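Local atomic coordinates of HcgB (Methanococcus maripaludis, PDB entry 5D5P), a protein that probably acts as a guanylyltransferase in the biosynthesis of the iron-guanylylpyridinol cofactor of [Fe]-hydrogenase, attaching the guanylyl group to a pyridinol precursor. Residues L113-S126 and E143-I155. Numbering follows the deposited sequence.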
ATOM      1  N   LEU A 113      -3.325  -3.223   4.945  1.00 19.25           N
ATOM      2  CA  LEU A 113      -3.028  -4.592   5.351  1.00 20.23           C
ATOM      3  C   LEU A 113      -2.054  -5.190   4.321  1.00 20.02           C
ATOM      4  O   LEU A 113      -2.216  -4.997   3.130  1.00 19.50           O
ATOM      5  CB  LEU A 113      -4.323  -5.442   5.449  1.00 20.48           C
ATOM      6  CG  LEU A 113      -4.097  -6.919   5.789  1.00 19.75           C
ATOM      7  CD1 LEU A 113      -5.292  -7.439   6.595  1.00 26.61           C
ATOM      8  CD2 LEU A 113      -3.982  -7.752   4.525  1.00 21.83           C
ATOM      9  N   LEU A 114      -1.037  -5.906   4.801  1.00 19.01           N
ATOM     10  CA  LEU A 114      -0.079  -6.596   3.939  1.00 18.42           C
ATOM     11  C   LEU A 114       0.016  -8.052   4.336  1.00 17.09           C
ATOM     12  O   LEU A 114      -0.102  -8.411   5.517  1.00 18.95           O
ATOM     13  CB  LEU A 114       1.321  -5.974   4.042  1.00 16.96           C
ATOM     14  CG  LEU A 114       1.461  -4.503   3.613  1.00 17.94           C
ATOM     15  CD1 LEU A 114       2.875  -4.000   3.992  1.00 20.19           C
ATOM     16  CD2 LEU A 114       1.234  -4.356   2.122  1.00 18.81           C
ATOM     17  N   ILE A 115       0.185  -8.902   3.339  1.00 17.15           N
ATOM     18  CA  ILE A 115       0.643 -10.267   3.568  1.00 18.48           C
ATOM     19  C   ILE A 115       2.070 -10.344   3.050  1.00 17.70           C
ATOM     20  O   ILE A 115       2.330 -10.030   1.878  1.00 19.39           O
ATOM     21  CB  ILE A 115      -0.253 -11.295   2.873  1.00 19.27           C
ATOM     22  CG1 ILE A 115      -1.708 -11.078   3.289  1.00 18.69           C
ATOM     23  CG2 ILE A 115       0.242 -12.710   3.178  1.00 24.01           C
ATOM     24  CD1 ILE A 115      -2.675 -12.129   2.680  1.00 20.03           C
ATOM     25  N   MET A 116       2.982 -10.662   3.967  1.00 17.39           N
ATOM     26  CA  MET A 116       4.411 -10.704   3.713  1.00 19.45           C
ATOM     27  C   MET A 116       4.973 -12.113   3.913  1.00 21.17           C
ATOM     28  O   MET A 116       4.431 -12.911   4.690  1.00 21.90           O
ATOM     29  CB  MET A 116       5.111  -9.706   4.623  1.00 20.56           C
ATOM     30  CG  MET A 116       4.699  -8.256   4.299  1.00 17.73           C
ATOM     31  SD  MET A 116       5.095  -7.132   5.669  1.00 27.95           S
ATOM     32  CE  MET A 116       6.851  -7.302   5.856  1.00 28.25           C
ATOM     33  N   ASP A 117       6.076 -12.433   3.235  1.00 21.13           N
ATOM     34  CA  ASP A 117       6.639 -13.763   3.427  1.00 26.02           C
ATOM     35  C   ASP A 117       7.786 -13.700   4.449  1.00 23.42           C
ATOM     36  O   ASP A 117       7.995 -12.681   5.109  1.00 21.57           O
ATOM     37  CB  ASP A 117       7.109 -14.378   2.092  1.00 28.84           C
ATOM     38  CG  ASP A 117       8.473 -13.864   1.632  1.00 34.25           C
ATOM     39  OD1 ASP A 117       8.967 -12.850   2.143  1.00 24.40           O
ATOM     40  OD2 ASP A 117       9.113 -14.554   0.809  1.00 45.21           O
ATOM     41  N   LYS A 118       8.511 -14.803   4.575  1.00 23.20           N
ATOM     42  CA  LYS A 118       9.489 -14.941   5.653  1.00 23.55           C
ATOM     43  C   LYS A 118      10.651 -13.977   5.559  1.00 24.11           C
ATOM     44  O   LYS A 118      11.355 -13.782   6.549  1.00 25.41           O
ATOM     45  CB  LYS A 118      10.013 -16.381   5.689  1.00 28.62           C
ATOM     46  CG  LYS A 118      10.642 -16.800   4.384  1.00 37.61           C
ATOM     47  CD  LYS A 118      11.148 -18.241   4.437  1.00 43.89           C
ATOM     48  CE  LYS A 118      11.579 -18.705   3.051  1.00 47.23           C
ATOM     49  NZ  LYS A 118      12.596 -17.787   2.469  1.00 46.85           N
ATOM     50  N   LYS A 119      10.856 -13.392   4.378  1.00 21.85           N
ATOM     51  CA  LYS A 119      11.914 -12.377   4.166  1.00 19.80           C
ATOM     52  C   LYS A 119      11.409 -10.951   4.193  1.00 21.80           C
ATOM     53  O   LYS A 119      12.174 -10.021   3.999  1.00 24.02           O
ATOM     54  CB  LYS A 119      12.600 -12.577   2.801  1.00 23.63           C
ATOM     55  CG  LYS A 119      13.384 -13.864   2.671  1.00 30.32           C
ATOM     56  CD  LYS A 119      14.129 -13.930   1.351  1.00 34.66           C
ATOM     57  CE  LYS A 119      15.125 -15.072   1.347  1.00 39.22           C
ATOM     58  NZ  LYS A 119      15.674 -15.297   0.004  1.00 46.11           N
ATOM     59  N   GLY A 120      10.113 -10.787   4.381  1.00 20.16           N
ATOM     60  CA  GLY A 120       9.526  -9.452   4.359  1.00 20.89           C
ATOM     61  C   GLY A 120       9.065  -8.999   2.975  1.00 24.80           C
ATOM     62  O   GLY A 120       8.591  -7.859   2.804  1.00 21.78           O
ATOM     63  N   ARG A 121       9.133  -9.899   1.998  1.00 21.65           N
ATOM     64  CA  ARG A 121       8.619  -9.565   0.664  1.00 20.93           C
ATOM     65  C   ARG A 121       7.112  -9.443   0.670  1.00 23.04           C
ATOM     66  O   ARG A 121       6.424 -10.232   1.299  1.00 23.55           O
ATOM     67  CB  ARG A 121       9.051 -10.621  -0.355  1.00 20.78           C
ATOM     68  CG  ARG A 121      10.541 -10.670  -0.492  1.00 22.35           C
ATOM     69  CD  ARG A 121      11.011 -11.765  -1.455  1.00 25.02           C
ATOM     70  NE  ARG A 121      10.832 -13.084  -0.861  1.00 25.13           N
ATOM     71  CZ  ARG A 121      11.550 -14.164  -1.172  1.00 27.12           C
ATOM     72  NH1 ARG A 121      12.489 -14.124  -2.141  1.00 27.06           N
ATOM     73  NH2 ARG A 121      11.318 -15.305  -0.523  1.00 28.17           N
ATOM     74  N   ILE A 122       6.603  -8.455  -0.066  1.00 20.78           N
ATOM     75  CA  ILE A 122       5.172  -8.181  -0.027  1.00 20.22           C
ATOM     76  C   ILE A 122       4.433  -8.961  -1.107  1.00 19.00           C
ATOM     77  O   ILE A 122       4.731  -8.815  -2.287  1.00 18.68           O
ATOM     78  CB  ILE A 122       4.916  -6.674  -0.211  1.00 20.28           C
ATOM     79  CG1 ILE A 122       5.459  -5.923   1.004  1.00 24.09           C
ATOM     80  CG2 ILE A 122       3.413  -6.388  -0.377  1.00 19.81           C
ATOM     81  CD1 ILE A 122       5.613  -4.434   0.728  1.00 25.45           C
ATOM     82  N   LEU A 123       3.459  -9.778  -0.696  1.00 19.11           N
ATOM     83  CA  LEU A 123       2.767 -10.670  -1.623  1.00 18.10           C
ATOM     84  C   LEU A 123       1.459 -10.068  -2.138  1.00 17.02           C
ATOM     85  O   LEU A 123       1.105 -10.218  -3.290  1.00 20.04           O
ATOM     86  CB  LEU A 123       2.488 -12.019  -0.946  1.00 19.28           C
ATOM     87  CG  LEU A 123       3.698 -12.685  -0.302  1.00 20.87           C
ATOM     88  CD1 LEU A 123       3.274 -14.021   0.263  1.00 23.30           C
ATOM     89  CD2 LEU A 123       4.775 -12.920  -1.368  1.00 24.78           C
ATOM     90  N   THR A 124       0.757  -9.375  -1.250  1.00 20.29           N
ATOM     91  CA  THR A 124      -0.525  -8.764  -1.588  1.00 19.02           C
ATOM     92  C   THR A 124      -0.913  -7.836  -0.441  1.00 19.25           C
ATOM     93  O   THR A 124      -0.244  -7.822   0.575  1.00 21.23           O
ATOM     94  CB  THR A 124      -1.627  -9.813  -1.822  1.00 22.11           C
ATOM     95  OG1 THR A 124      -2.826  -9.154  -2.258  1.00 20.44           O
ATOM     96  CG2 THR A 124      -1.945 -10.621  -0.544  1.00 21.56           C
ATOM     97  N   GLY A 125      -1.987  -7.074  -0.601  1.00 19.24           N
ATOM     98  CA  GLY A 125      -2.354  -6.083   0.394  1.00 18.50           C
ATOM     99  C   GLY A 125      -3.682  -5.423   0.039  1.00 21.56           C
ATOM    100  O   GLY A 125      -4.252  -5.662  -1.024  1.00 22.70           O
ATOM    101  N   SER A 126      -4.184  -4.574   0.931  1.00 18.90           N
ATOM    102  CA  SER A 126      -5.380  -3.818   0.623  1.00 19.23           C
ATOM    103  C   SER A 126      -5.421  -2.593   1.527  1.00 21.17           C
ATOM    104  O   SER A 126      -4.695  -2.541   2.516  1.00 23.11           O
ATOM    105  CB  SER A 126      -6.604  -4.682   0.847  1.00 26.28           C
ATOM    106  OG  SER A 126      -6.570  -5.105   2.183  1.00 36.67           O
ATOM    107  N   GLU A 143     -11.832  -7.720   8.201  1.00 25.02           N
ATOM    108  CA  GLU A 143     -12.337  -8.804   7.364  1.00 27.21           C
ATOM    109  C   GLU A 143     -12.287  -8.445   5.878  1.00 28.25           C
ATOM    110  O   GLU A 143     -11.727  -9.195   5.079  1.00 26.75           O
ATOM    111  CB  GLU A 143     -13.773  -9.159   7.756  1.00 35.97           C
ATOM    112  CG  GLU A 143     -14.366 -10.267   6.918  1.00 42.08           C
ATOM    113  CD  GLU A 143     -15.796 -10.602   7.326  1.00 51.35           C
ATOM    114  OE1 GLU A 143     -16.475  -9.744   7.931  1.00 57.29           O
ATOM    115  OE2 GLU A 143     -16.225 -11.740   7.066  1.00 52.49           O
ATOM    116  N   LEU A 144     -12.842  -7.291   5.507  1.00 30.92           N
ATOM    117  CA  LEU A 144     -12.845  -6.867   4.111  1.00 30.20           C
ATOM    118  C   LEU A 144     -11.412  -6.678   3.590  1.00 29.19           C
ATOM    119  O   LEU A 144     -11.125  -7.018   2.433  1.00 30.26           O
ATOM    120  CB  LEU A 144     -13.628  -5.570   3.936  1.00 32.74           C
ATOM    121  CG  LEU A 144     -13.660  -5.008   2.519  1.00 37.71           C
ATOM    122  CD1 LEU A 144     -14.327  -6.042   1.615  1.00 41.44           C
ATOM    123  CD2 LEU A 144     -14.397  -3.677   2.469  1.00 39.87           C
ATOM    124  N   GLU A 145     -10.530  -6.122   4.420  1.00 23.99           N
ATOM    125  CA  GLU A 145      -9.141  -5.894   3.996  1.00 25.68           C
ATOM    126  C   GLU A 145      -8.533  -7.231   3.615  1.00 22.30           C
ATOM    127  O   GLU A 145      -7.874  -7.353   2.577  1.00 21.84           O
ATOM    128  CB  GLU A 145      -8.286  -5.237   5.101  1.00 26.65           C
ATOM    129  CG  GLU A 145      -8.564  -3.749   5.321  1.00 29.37           C
ATOM    130  CD  GLU A 145      -7.926  -3.220   6.596  1.00 36.73           C
ATOM    131  OE1 GLU A 145      -7.263  -4.019   7.310  1.00 37.83           O
ATOM    132  OE2 GLU A 145      -8.096  -2.009   6.889  1.00 34.89           O
ATOM    133  N   LEU A 146      -8.768  -8.233   4.458  1.00 21.33           N
ATOM    134  CA  LEU A 146      -8.063  -9.506   4.263  1.00 23.62           C
ATOM    135  C   LEU A 146      -8.636 -10.272   3.087  1.00 25.71           C
ATOM    136  O   LEU A 146      -7.888 -10.818   2.258  1.00 25.20           O
ATOM    137  CB  LEU A 146      -8.102 -10.344   5.535  1.00 23.90           C
ATOM    138  CG  LEU A 146      -7.399 -11.702   5.460  1.00 23.00           C
ATOM    139  CD1 LEU A 146      -5.975 -11.520   4.983  1.00 23.04           C
ATOM    140  CD2 LEU A 146      -7.397 -12.342   6.857  1.00 25.10           C
ATOM    141  N   ILE A 147      -9.959 -10.304   3.005  1.00 25.70           N
ATOM    142  CA  ILE A 147     -10.632 -10.978   1.897  1.00 27.10           C
ATOM    143  C   ILE A 147     -10.231 -10.309   0.573  1.00 25.81           C
ATOM    144  O   ILE A 147      -9.975 -10.991  -0.432  1.00 27.33           O
ATOM    145  CB  ILE A 147     -12.155 -10.969   2.067  1.00 31.57           C
ATOM    146  CG1 ILE A 147     -12.538 -11.908   3.215  1.00 35.37           C
ATOM    147  CG2 ILE A 147     -12.836 -11.425   0.796  1.00 29.26           C
ATOM    148  CD1 ILE A 147     -14.010 -11.952   3.494  1.00 42.66           C
ATOM    149  N   THR A 148     -10.153  -8.986   0.579  1.00 26.73           N
ATOM    150  CA  THR A 148      -9.738  -8.252  -0.621  1.00 26.93           C
ATOM    151  C   THR A 148      -8.302  -8.599  -1.016  1.00 24.44           C
ATOM    152  O   THR A 148      -8.011  -8.838  -2.196  1.00 23.14           O
ATOM    153  CB  THR A 148      -9.867  -6.720  -0.414  1.00 32.65           C
ATOM    154  OG1 THR A 148     -11.263  -6.390  -0.279  1.00 30.09           O
ATOM    155  CG2 THR A 148      -9.344  -5.970  -1.621  1.00 36.14           C
ATOM    156  N   ALA A 149      -7.414  -8.639  -0.028  1.00 22.30           N
ATOM    157  CA  ALA A 149      -5.996  -8.901  -0.309  1.00 23.23           C
ATOM    158  C   ALA A 149      -5.837 -10.312  -0.864  1.00 24.35           C
ATOM    159  O   ALA A 149      -5.007 -10.547  -1.757  1.00 23.03           O
ATOM    160  CB  ALA A 149      -5.139  -8.695   0.943  1.00 22.39           C
ATOM    161  N   LEU A 150      -6.640 -11.250  -0.367  1.00 22.19           N
ATOM    162  CA  LEU A 150      -6.546 -12.615  -0.881  1.00 21.54           C
ATOM    163  C   LEU A 150      -7.164 -12.717  -2.272  1.00 24.28           C
ATOM    164  O   LEU A 150      -6.577 -13.342  -3.144  1.00 25.65           O
ATOM    165  CB  LEU A 150      -7.200 -13.614   0.069  1.00 23.34           C
ATOM    166  CG  LEU A 150      -6.464 -13.787   1.399  1.00 25.39           C
ATOM    167  CD1 LEU A 150      -7.361 -14.507   2.386  1.00 26.16           C
ATOM    168  CD2 LEU A 150      -5.139 -14.538   1.231  1.00 23.40           C
ATOM    169  N   GLU A 151      -8.327 -12.097  -2.493  1.00 23.95           N
ATOM    170  CA  GLU A 151      -9.008 -12.192  -3.786  1.00 28.26           C
ATOM    171  C   GLU A 151      -8.179 -11.655  -4.943  1.00 28.80           C
ATOM    172  O   GLU A 151      -8.251 -12.187  -6.065  1.00 29.21           O
ATOM    173  CB  GLU A 151     -10.313 -11.405  -3.744  1.00 35.16           C
ATOM    174  CG  GLU A 151     -11.389 -12.051  -2.964  1.00 46.82           C
ATOM    175  CD  GLU A 151     -12.681 -11.280  -3.034  1.00 53.68           C
ATOM    176  OE1 GLU A 151     -12.651 -10.108  -3.485  1.00 59.02           O
ATOM    177  OE2 GLU A 151     -13.713 -11.853  -2.641  1.00 52.91           O
ATOM    178  N   ARG A 152      -7.384 -10.627  -4.666  1.00 29.02           N
ATOM    179  CA  ARG A 152      -6.649  -9.992  -5.747  1.00 32.49           C
ATOM    180  C   ARG A 152      -5.426 -10.798  -6.177  1.00 29.79           C
ATOM    181  O   ARG A 152      -4.860 -10.499  -7.223  1.00 30.00           O
ATOM    182  CB  ARG A 152      -6.263  -8.561  -5.382  1.00 32.63           C
ATOM    183  CG  ARG A 152      -5.375  -8.444  -4.232  1.00 29.16           C
ATOM    184  CD  ARG A 152      -5.308  -6.969  -3.803  1.00 29.09           C
ATOM    185  NE  ARG A 152      -4.548  -6.120  -4.721  1.00 29.21           N
ATOM    186  CZ  ARG A 152      -3.223  -6.147  -4.865  1.00 26.02           C
ATOM    187  NH1 ARG A 152      -2.642  -5.299  -5.706  1.00 24.34           N
ATOM    188  NH2 ARG A 152      -2.472  -7.046  -4.212  1.00 20.85           N
ATOM    189  N   ILE A 153      -5.050 -11.851  -5.429  1.00 27.35           N
ATOM    190  CA  ILE A 153      -4.067 -12.798  -5.967  1.00 25.36           C
ATOM    191  C   ILE A 153      -4.684 -14.183  -6.209  1.00 28.55           C
ATOM    192  O   ILE A 153      -3.965 -15.173  -6.371  1.00 29.37           O
ATOM    193  CB  ILE A 153      -2.787 -12.923  -5.085  1.00 24.87           C
ATOM    194  CG1 ILE A 153      -3.098 -13.120  -3.596  1.00 23.19           C
ATOM    195  CG2 ILE A 153      -1.953 -11.668  -5.262  1.00 26.25           C
ATOM    196  CD1 ILE A 153      -3.563 -14.547  -3.239  1.00 24.29           C
ATOM    197  N   GLY A 154      -6.013 -14.224  -6.280  1.00 27.82           N
ATOM    198  CA  GLY A 154      -6.735 -15.390  -6.782  1.00 30.76           C
ATOM    199  C   GLY A 154      -7.190 -16.390  -5.740  1.00 30.58           C
ATOM    200  O   GLY A 154      -7.641 -17.497  -6.080  1.00 31.70           O
ATOM    201  N   ILE A 155      -7.105 -16.006  -4.473  1.00 30.55           N
ATOM    202  CA  ILE A 155      -7.601 -16.858  -3.401  1.00 33.54           C
ATOM    203  C   ILE A 155      -8.951 -16.343  -2.924  1.00 32.80           C
ATOM    204  O   ILE A 155      -9.034 -15.250  -2.358  1.00 33.52           O
ATOM    205  CB  ILE A 155      -6.631 -16.912  -2.210  1.00 31.46           C
ATOM    206  CG1 ILE A 155      -5.340 -17.621  -2.621  1.00 34.62           C
ATOM    207  CG2 ILE A 155      -7.285 -17.670  -1.054  1.00 31.54           C
ATOM    208  CD1 ILE A 155      -4.318 -17.764  -1.498  1.00 35.48           C
TER
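A149 sets its methyl against G125, CB 3.7 Å from G125 C, where helix 138-151 lies across the β-hairpin of strands 111-117 and 122-128, the latter one of the two outer strands of the mixed sheet within this chain. The tight part of the contact is here: the axes of helix 143-151 and strand 122-126 approach to 6.6 Å. A CB on G125 would run into L113 O of the paired strand. L113 CD2 meets A149 CB from the neighbouring strand at 3.9 Å, and I115 CD1 touches L150 CD2 at 3.7 Å, with L146 CD1 beside it. Two hydroxyls join the strand to helix carbonyls. With OG in the cramped site between backbone N and carbonyl carbon (chi1 58°), S126 donates to E145 O at 2.6 Å, on the opposite face of that carbonyl from A149 N. The looser flank is at T148, whose partly exposed side chain lies lightly against S126 CB, CG2 nearest. E145 rests its carboxylate on L113, OE1 3.8 Å from L113 CB, while R101 (salt bridge) and S128 of the same chain hold its oxygens. At the helix end, closed by a Schellman motif with G154, R152 bends back at chi3 (-72°) and also reaches the backbone O atoms of S109 (from NH2) and S128 (from NH1) of the second subunit. An alanine in place of R152 would probably cost these two carbonyls this guanidinium partner and take from the T124 hydroxyl one of its two bonds. That hydroxyl is gripped twice: T124 OG1 accepts from R152 NH2 at 2.9 Å, within 1° of the guanidinium plane, and donates to A149 O at 2.6 Å.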